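Local coordinates for ParM protein (Staphylococcus aureus, PDB 3JS6) that probably assembles into dynamic actin-like filaments that help segregate plasmid DNA, at residues A161-T166 / I197-Q202; Y186-F191 / I295-G300; S272-V277 / D306-Y311. All coordinates share one frame; numbering follows the deposited sequence.

Overall arrangement
Interactions 1 and 2 share one five-stranded sheet. Interaction 2 is a mostly buried strand pair within it, where neighbouring strands 185-191 and 293-297 run parallel and are joined by backbone hydrogen bonds. Interaction 1 lies on one face of that sheet, where the start of helix 162-169 rests on strand 196-202 through proline and selenomethionine against tyrosine and aspartate. Interaction 3, on the other face, joins helices 263-284 and 301-311 around a single isoleucine and is partly buried, with a glutamate and a tyrosine at its outer rim. F191 and L189 of interaction 2 pack against residues of interaction 3, whereas interactions 1 and 3 come no nearer than about 5 Å between nearest atoms.

Interaction 1 of 3, residues A161-T166 / I197-Q202; sequences AQPMGT and IIDTYQ
Two side chains of the first helical turn, P163 and M164 (present as selenomethionine), approach the ring of Y201 obliquely, and P163 also meets D199. M164 folds back at chi2 (-47°) and lays its CE 3.9 Å from Y201 CE2. Its SE stands 5.2 Å from the ring centroid and 38° off the ring normal, an oblique Met-aromatic contact. From the same side of the ring plane, but by the other ortho carbon of the phenol, P163 CB lies 4.1 Å from Y201 CE1, while the phenol end reaches the start of the helix, with Y201 OH 3.9 Å from A161 CB. P163 CG comes within 3.2 Å of D199 OD2, a close contact of a ring carbon with a carboxylate oxygen. D199 and Y201, two residues apart on strand 197-202, both project toward the helix, which passes over the strand at 73°. This is a helix-on-sheet contact of the actin-like fold: helix 162-169 covers the sheet face that carries V188 and I295, and it follows directly on strand 148-161 of the other large sheet, so the contact lies where the two halves of the molecule meet. Further out, R206 on the adjoining strand fixes the carboxylate of D199 through a salt bridge to OD1, and it also lies against Y201. M164 N bonds A161 O at 2.9 Å in the first turn of the helix.

Interaction 2 of 3, residues Y186-F191 / I295-G300; sequences YSVLDF and IVTGGG
F191 meets the strand beside it and the glycine turn beyond. Its CB lies 3.6 Å from G300 CA. With CG turned beside the backbone N (chi1 -70°), the ring presents its edge to V296: CD1 comes near V296 CG1, and CE1 is 3.7 Å from V296 CG1, roughly in the ring plane. CE2 packs on L273; the ring also makes an edge-to-face contact with H304. The backbones run parallel: I295 N bonds S187 O, and T297 N bonds L189 O at 2.8 Å. L189 N and F191 N answer to I295 O and T297 O. V188 CG1 and D190 CB both lean on T297 CG2, across the sheet face away from L189. Where the second strand ends, F191 O accepts G300 N at 3.0 Å. At phi 94° G298 has a backbone that calls for glycine, with F191 O and D190 OD2 crowding the place of a CB; its CA sits 3.3 Å from D190 OD2. The TGGG turn and the strand end at D190-F191 resemble the adenosine and phosphate-2 motifs of the actin ATPase clan. Continuous main-chain bonding thus probably holds in fixed relative position two segments that in relatives border the nucleotide.

Interaction 3 of 3, residues S272-V277 / D306-Y311; sequences SLIEEV and DSLSHY
D306 O, the backbone oxygen next to S307, whose CB touches I274, has H310 as its partner. H310 ND1 donates to D306 O at 2.6 Å from above the carbonyl plane, with a weak bond from H310 N besides. The imidazole is held against its own helix, on the side turned away from I274. Between the helices I274 carries the contact. Its CG1 lies beside the backbone N and chi2 is fully extended (-177°), which drives CD1 into the opposing helix to 3.3 Å from S307 CB, tighter than normal carbon contact. The other branch, CG2, meets L308 CD2 at 3.7 Å and rests over one face of the Y311 ring, 4.0 Å above its plane and displaced toward the rim. The side chains of I274 and Y311 run alongside with opposite headings. At the outer edge E275 bends at chi2 (73°) so that its carboxylate swings back toward the partner helix, with E275 OE1 3.4 Å from Y311 OH and the carboxylate plane nearly perpendicular to the ring. The hydroxyl of S307 is held instead by Q270, one turn earlier on the first helix. The short helical segments cross at -51° with axes 10.8 Å apart, and I274 fits among S307, L308 and Y311. Both helices cover the sheet face that bears L189 and F191 of strand 185-191: V277 and L308 rest on L189, L308 also touches F191, and M278 lies against both L308 and Y311.

Interaction 1 of 3, residues A161-T166 / I197-Q202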
loop_
_atom_site.group_PDB
_atom_site.type_symbol
_atom_site.label_atom_id
_atom_site.label_comp_id
_atom_site.label_asym_id
_atom_site.label_seq_id
_atom_site.Cartn_x
_atom_site.Cartn_y
_atom_site.Cartn_z
ATOM N N ALA A 161 -3.814 -11.138 3.427
ATOM C CA ALA A 161 -4.810 -10.061 3.552
ATOM C C ALA A 161 -4.032 -8.786 3.892
ATOM O O ALA A 161 -3.106 -8.819 4.702
ATOM C CB ALA A 161 -5.809 -10.389 4.667
ATOM N N GLN A 162 -4.407 -7.657 3.307
ATOM C CA GLN A 162 -3.661 -6.414 3.526
ATOM C C GLN A 162 -3.365 -5.995 4.959
ATOM O O GLN A 162 -2.236 -5.584 5.265
ATOM C CB GLN A 162 -4.341 -5.257 2.800
ATOM C CG GLN A 162 -4.827 -5.633 1.438
ATOM C CD GLN A 162 -5.147 -4.427 0.593
ATOM O OE1 GLN A 162 -5.794 -3.475 1.055
ATOM N NE2 GLN A 162 -4.701 -4.458 -0.657
ATOM N N PRO A 163 -4.371 -6.067 5.854
ATOM C CA PRO A 163 -4.114 -5.671 7.243
ATOM C C PRO A 163 -3.028 -6.530 7.877
ATOM O O PRO A 163 -2.409 -6.113 8.852
ATOM C CB PRO A 163 -5.473 -5.869 7.937
ATOM C CG PRO A 163 -6.463 -5.707 6.818
ATOM C CD PRO A 163 -5.785 -6.439 5.662
HETATM N N MSE A 164 -2.807 -7.730 7.334
HETATM C CA MSE A 164 -1.786 -8.626 7.897
HETATM C C MSE A 164 -0.369 -8.087 7.699
HETATM O O MSE A 164 0.518 -8.329 8.522
HETATM C CB MSE A 164 -1.870 -10.022 7.276
HETATM C CG MSE A 164 -2.139 -11.144 8.273
HETATM SE SE MSE A 164 -1.046 -11.143 9.909
HETATM C CE MSE A 164 -1.938 -12.635 10.787
ATOM N N GLY A 165 -0.152 -7.375 6.598
ATOM C CA GLY A 165 1.162 -6.824 6.348
ATOM C C GLY A 165 1.491 -5.845 7.451
ATOM O O GLY A 165 2.595 -5.821 7.979
ATOM N N THR A 166 0.505 -5.033 7.799
ATOM C CA THR A 166 0.649 -4.039 8.848
ATOM C C THR A 166 0.934 -4.714 10.192
ATOM O O THR A 166 1.862 -4.343 10.886
ATOM C CB THR A 166 -0.633 -3.175 8.915
ATOM O OG1 THR A 166 -0.768 -2.454 7.681
ATOM C CG2 THR A 166 -0.568 -2.177 10.058
ATOM N N ILE A 197 -11.037 2.039 8.415
ATOM C CA ILE A 197 -11.198 0.599 8.531
ATOM C C ILE A 197 -10.633 -0.046 9.793
ATOM O O ILE A 197 -9.496 0.220 10.167
ATOM C CB ILE A 197 -10.501 -0.101 7.329
ATOM C CG1 ILE A 197 -10.755 0.679 6.040
ATOM C CG2 ILE A 197 -10.971 -1.536 7.202
ATOM C CD1 ILE A 197 -12.185 0.748 5.643
ATOM N N ILE A 198 -11.416 -0.911 10.430
ATOM C CA ILE A 198 -10.942 -1.632 11.607
ATOM C C ILE A 198 -10.986 -3.116 11.286
ATOM O O ILE A 198 -12.030 -3.636 10.872
ATOM C CB ILE A 198 -11.809 -1.379 12.849
ATOM C CG1 ILE A 198 -11.599 0.048 13.379
ATOM C CG2 ILE A 198 -11.440 -2.386 13.949
ATOM C CD1 ILE A 198 -12.002 1.173 12.422
ATOM N N ASP A 199 -9.844 -3.788 11.451
ATOM C CA ASP A 199 -9.720 -5.215 11.214
ATOM C C ASP A 199 -9.177 -5.805 12.494
ATOM O O ASP A 199 -8.106 -5.411 12.971
ATOM C CB ASP A 199 -8.749 -5.499 10.056
ATOM C CG ASP A 199 -9.394 -5.276 8.707
ATOM O OD1 ASP A 199 -10.242 -6.092 8.310
ATOM O OD2 ASP A 199 -9.079 -4.268 8.052
ATOM N N THR A 200 -9.912 -6.759 13.039
ATOM C CA THR A 200 -9.535 -7.390 14.295
ATOM C C THR A 200 -9.053 -8.821 14.113
ATOM O O THR A 200 -9.616 -9.593 13.342
ATOM C CB THR A 200 -10.715 -7.314 15.266
ATOM O OG1 THR A 200 -10.938 -5.933 15.595
ATOM C CG2 THR A 200 -10.448 -8.090 16.532
ATOM N N TYR A 201 -7.984 -9.147 14.820
ATOM C CA TYR A 201 -7.359 -10.454 14.751
ATOM C C TYR A 201 -7.269 -11.074 16.132
ATOM O O TYR A 201 -6.967 -10.394 17.106
ATOM C CB TYR A 201 -5.940 -10.315 14.161
ATOM C CG TYR A 201 -5.904 -10.106 12.664
ATOM C CD1 TYR A 201 -6.334 -8.912 12.080
ATOM C CD2 TYR A 201 -5.495 -11.137 11.824
ATOM C CE1 TYR A 201 -6.358 -8.760 10.682
ATOM C CE2 TYR A 201 -5.515 -11.001 10.446
ATOM C CZ TYR A 201 -5.952 -9.816 9.876
ATOM O OH TYR A 201 -6.000 -9.726 8.498
ATOM N N GLN A 202 -7.523 -12.370 16.210
ATOM C CA GLN A 202 -7.431 -13.095 17.469
ATOM C C GLN A 202 -6.669 -14.382 17.159
ATOM O O GLN A 202 -7.046 -15.149 16.254
ATOM C CB GLN A 202 -8.824 -13.421 18.010
ATOM C CG GLN A 202 -8.813 -14.339 19.240
ATOM C CD GLN A 202 -8.618 -13.591 20.546
ATOM O OE1 GLN A 202 -9.469 -12.805 20.950
ATOM N NE2 GLN A 202 -7.493 -13.838 21.213
#

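Interaction 2 of 3, residues Y186-F191 / I295-G300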
loop_
_atom_site.group_PDB
_atom_site.type_symbol
_atom_site.label_atom_id
_atom_site.label_comp_id
_atom_site.label_asym_id
_atom_site.label_seq_id
_atom_site.Cartn_x
_atom_site.Cartn_y
_atom_site.Cartn_z
ATOM N N TYR A 186 -5.642 -8.243 18.437
ATOM C CA TYR A 186 -5.085 -7.002 17.911
ATOM C C TYR A 186 -6.010 -6.414 16.900
ATOM O O TYR A 186 -6.697 -7.147 16.194
ATOM C CB TYR A 186 -3.755 -7.263 17.199
ATOM C CG TYR A 186 -2.665 -7.762 18.100
ATOM C CD1 TYR A 186 -2.708 -9.051 18.613
ATOM C CD2 TYR A 186 -1.617 -6.927 18.486
ATOM C CE1 TYR A 186 -1.724 -9.501 19.499
ATOM C CE2 TYR A 186 -0.634 -7.362 19.369
ATOM C CZ TYR A 186 -0.697 -8.650 19.869
ATOM O OH TYR A 186 0.263 -9.102 20.738
ATOM N N SER A 187 -5.998 -5.092 16.789
ATOM C CA SER A 187 -6.839 -4.463 15.801
ATOM C C SER A 187 -5.996 -3.501 15.010
ATOM O O SER A 187 -5.035 -2.917 15.517
ATOM C CB SER A 187 -8.011 -3.728 16.458
ATOM O OG SER A 187 -8.916 -4.642 17.059
ATOM N N VAL A 188 -6.325 -3.395 13.743
ATOM C CA VAL A 188 -5.639 -2.468 12.864
ATOM C C VAL A 188 -6.677 -1.397 12.576
ATOM O O VAL A 188 -7.733 -1.706 12.018
ATOM C CB VAL A 188 -5.238 -3.119 11.537
ATOM C CG1 VAL A 188 -4.591 -2.047 10.606
ATOM C CG2 VAL A 188 -4.271 -4.268 11.799
ATOM N N LEU A 189 -6.373 -0.166 12.989
ATOM C CA LEU A 189 -7.237 1.004 12.819
ATOM C C LEU A 189 -6.629 1.855 11.696
ATOM O O LEU A 189 -5.665 2.600 11.902
ATOM C CB LEU A 189 -7.296 1.787 14.155
ATOM C CG LEU A 189 -7.906 3.196 14.120
ATOM C CD1 LEU A 189 -9.328 3.114 13.585
ATOM C CD2 LEU A 189 -7.888 3.826 15.520
ATOM N N ASP A 190 -7.206 1.736 10.502
ATOM C CA ASP A 190 -6.696 2.400 9.304
ATOM C C ASP A 190 -7.482 3.663 8.869
ATOM O O ASP A 190 -8.581 3.556 8.330
ATOM C CB ASP A 190 -6.698 1.336 8.188
ATOM C CG ASP A 190 -6.077 1.807 6.898
ATOM O OD1 ASP A 190 -5.822 0.924 6.056
ATOM O OD2 ASP A 190 -5.851 3.023 6.700
ATOM N N PHE A 191 -6.906 4.841 9.103
ATOM C CA PHE A 191 -7.532 6.111 8.719
ATOM C C PHE A 191 -7.210 6.404 7.257
ATOM O O PHE A 191 -6.152 6.946 6.941
ATOM C CB PHE A 191 -7.022 7.262 9.600
ATOM C CG PHE A 191 -7.501 7.195 11.016
ATOM C CD1 PHE A 191 -6.672 6.703 12.023
ATOM C CD2 PHE A 191 -8.789 7.609 11.344
ATOM C CE1 PHE A 191 -7.110 6.625 13.329
ATOM C CE2 PHE A 191 -9.255 7.537 12.663
ATOM C CZ PHE A 191 -8.419 7.046 13.657
ATOM N N ILE A 295 -3.097 -0.994 16.216
ATOM C CA ILE A 295 -2.095 -0.357 15.382
ATOM C C ILE A 295 -2.849 0.711 14.602
ATOM O O ILE A 295 -3.878 0.430 13.965
ATOM C CB ILE A 295 -1.459 -1.396 14.408
ATOM C CG1 ILE A 295 -0.531 -2.349 15.174
ATOM C CG2 ILE A 295 -0.608 -0.717 13.385
ATOM C CD1 ILE A 295 -1.180 -3.493 15.806
ATOM N N VAL A 296 -2.356 1.940 14.676
ATOM C CA VAL A 296 -2.996 3.063 13.997
ATOM C C VAL A 296 -2.221 3.262 12.730
ATOM O O VAL A 296 -1.027 3.525 12.783
ATOM C CB VAL A 296 -2.906 4.320 14.871
ATOM C CG1 VAL A 296 -3.663 5.477 14.233
ATOM C CG2 VAL A 296 -3.456 3.990 16.256
ATOM N N THR A 297 -2.886 3.135 11.584
ATOM C CA THR A 297 -2.195 3.274 10.301
ATOM C C THR A 297 -3.024 4.123 9.308
ATOM O O THR A 297 -4.066 4.670 9.675
ATOM C CB THR A 297 -1.892 1.857 9.725
ATOM O OG1 THR A 297 -0.955 1.957 8.657
ATOM C CG2 THR A 297 -3.167 1.178 9.226
ATOM N N GLY A 298 -2.557 4.253 8.073
ATOM C CA GLY A 298 -3.294 5.054 7.099
ATOM C C GLY A 298 -2.795 6.487 7.036
ATOM O O GLY A 298 -2.076 6.940 7.926
ATOM N N GLY A 299 -3.174 7.209 5.981
ATOM C CA GLY A 299 -2.735 8.587 5.840
ATOM C C GLY A 299 -3.129 9.450 7.025
ATOM O O GLY A 299 -2.487 10.461 7.324
ATOM N N GLY A 300 -4.185 9.056 7.714
ATOM C CA GLY A 300 -4.620 9.835 8.855
ATOM C C GLY A 300 -3.950 9.492 10.174
ATOM O O GLY A 300 -4.143 10.198 11.160
#

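Interaction 3 of 3, residues S272-V277 / D306-Y311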
loop_
_atom_site.group_PDB
_atom_site.type_symbol
_atom_site.label_atom_id
_atom_site.label_comp_id
_atom_site.label_asym_id
_atom_site.label_seq_id
_atom_site.Cartn_x
_atom_site.Cartn_y
_atom_site.Cartn_z
ATOM N N SER A 272 -14.839 14.595 17.836
ATOM C CA SER A 272 -16.008 13.801 17.474
ATOM C C SER A 272 -15.625 12.547 16.688
ATOM O O SER A 272 -16.240 11.496 16.842
ATOM C CB SER A 272 -16.982 14.650 16.657
ATOM O OG SER A 272 -16.305 15.370 15.637
ATOM N N LEU A 273 -14.618 12.670 15.835
ATOM C CA LEU A 273 -14.164 11.535 15.049
ATOM C C LEU A 273 -13.675 10.452 16.013
ATOM O O LEU A 273 -14.087 9.293 15.923
ATOM C CB LEU A 273 -13.041 11.980 14.112
ATOM C CG LEU A 273 -12.534 11.026 13.029
ATOM C CD1 LEU A 273 -11.930 11.840 11.901
ATOM C CD2 LEU A 273 -11.508 10.062 13.597
ATOM N N ILE A 274 -12.827 10.836 16.961
ATOM C CA ILE A 274 -12.295 9.869 17.905
ATOM C C ILE A 274 -13.349 9.274 18.825
ATOM O O ILE A 274 -13.295 8.087 19.160
ATOM C CB ILE A 274 -11.146 10.480 18.745
ATOM C CG1 ILE A 274 -9.958 10.802 17.829
ATOM C CG2 ILE A 274 -10.730 9.514 19.828
ATOM C CD1 ILE A 274 -8.741 11.345 18.557
ATOM N N GLU A 275 -14.316 10.081 19.242
ATOM C CA GLU A 275 -15.351 9.545 20.116
ATOM C C GLU A 275 -16.164 8.519 19.335
ATOM O O GLU A 275 -16.551 7.486 19.854
ATOM C CB GLU A 275 -16.255 10.675 20.624
ATOM C CG GLU A 275 -17.571 10.203 21.233
ATOM C CD GLU A 275 -17.410 9.564 22.603
ATOM O OE1 GLU A 275 -16.783 8.488 22.704
ATOM O OE2 GLU A 275 -17.920 10.144 23.584
ATOM N N GLU A 276 -16.420 8.806 18.072
ATOM C CA GLU A 276 -17.188 7.875 17.272
ATOM C C GLU A 276 -16.432 6.563 17.074
ATOM O O GLU A 276 -16.997 5.477 17.227
ATOM C CB GLU A 276 -17.512 8.480 15.903
ATOM C CG GLU A 276 -18.289 7.522 15.019
ATOM C CD GLU A 276 -18.753 8.168 13.737
ATOM O OE1 GLU A 276 -19.315 9.277 13.817
ATOM O OE2 GLU A 276 -18.569 7.571 12.658
ATOM N N VAL A 277 -15.150 6.662 16.744
ATOM C CA VAL A 277 -14.367 5.456 16.494
ATOM C C VAL A 277 -14.254 4.568 17.721
ATOM O O VAL A 277 -14.508 3.371 17.655
ATOM C CB VAL A 277 -12.951 5.804 15.973
ATOM C CG1 VAL A 277 -12.195 4.530 15.662
ATOM C CG2 VAL A 277 -13.056 6.662 14.721
ATOM N N ASP A 306 -1.750 11.058 18.276
ATOM C CA ASP A 306 -1.573 11.771 19.535
ATOM C C ASP A 306 -2.815 11.787 20.407
ATOM O O ASP A 306 -2.771 11.377 21.562
ATOM C CB ASP A 306 -1.108 13.201 19.280
ATOM C CG ASP A 306 0.262 13.248 18.653
ATOM O OD1 ASP A 306 1.133 12.459 19.096
ATOM O OD2 ASP A 306 0.473 14.067 17.730
ATOM N N SER A 307 -3.930 12.243 19.864
ATOM C CA SER A 307 -5.147 12.295 20.654
ATOM C C SER A 307 -5.603 10.915 21.095
ATOM O O SER A 307 -6.085 10.744 22.217
ATOM C CB SER A 307 -6.248 12.998 19.866
ATOM O OG SER A 307 -5.876 14.344 19.620
ATOM N N LEU A 308 -5.452 9.924 20.219
ATOM C CA LEU A 308 -5.849 8.562 20.569
ATOM C C LEU A 308 -5.072 8.077 21.776
ATOM O O LEU A 308 -5.631 7.451 22.681
ATOM C CB LEU A 308 -5.610 7.611 19.383
ATOM C CG LEU A 308 -6.641 7.777 18.268
ATOM C CD1 LEU A 308 -6.220 7.056 16.979
ATOM C CD2 LEU A 308 -7.947 7.253 18.774
ATOM N N SER A 309 -3.778 8.375 21.785
ATOM C CA SER A 309 -2.900 7.957 22.867
ATOM C C SER A 309 -3.302 8.524 24.222
ATOM O O SER A 309 -3.020 7.920 25.252
ATOM C CB SER A 309 -1.458 8.356 22.554
ATOM O OG SER A 309 -0.892 7.496 21.577
ATOM N N HIS A 310 -3.958 9.682 24.223
ATOM C CA HIS A 310 -4.396 10.302 25.467
ATOM C C HIS A 310 -5.807 9.848 25.783
ATOM O O HIS A 310 -6.292 10.009 26.898
ATOM C CB HIS A 310 -4.350 11.834 25.361
ATOM C CG HIS A 310 -2.972 12.382 25.139
ATOM N ND1 HIS A 310 -2.387 12.450 23.892
ATOM C CD2 HIS A 310 -2.043 12.832 26.014
ATOM C CE1 HIS A 310 -1.156 12.915 24.007
ATOM N NE2 HIS A 310 -0.922 13.154 25.284
ATOM N N TYR A 311 -6.467 9.275 24.788
ATOM C CA TYR A 311 -7.824 8.791 24.966
ATOM C C TYR A 311 -7.770 7.504 25.782
ATOM O O TYR A 311 -8.586 7.291 26.679
ATOM C CB TYR A 311 -8.471 8.560 23.597
ATOM C CG TYR A 311 -9.927 8.186 23.670
ATOM C CD1 TYR A 311 -10.320 6.853 23.628
ATOM C CD2 TYR A 311 -10.918 9.164 23.826
ATOM C CE1 TYR A 311 -11.656 6.494 23.745
ATOM C CE2 TYR A 311 -12.262 8.814 23.943
ATOM C CZ TYR A 311 -12.620 7.475 23.904
ATOM O OH TYR A 311 -13.932 7.102 24.046
#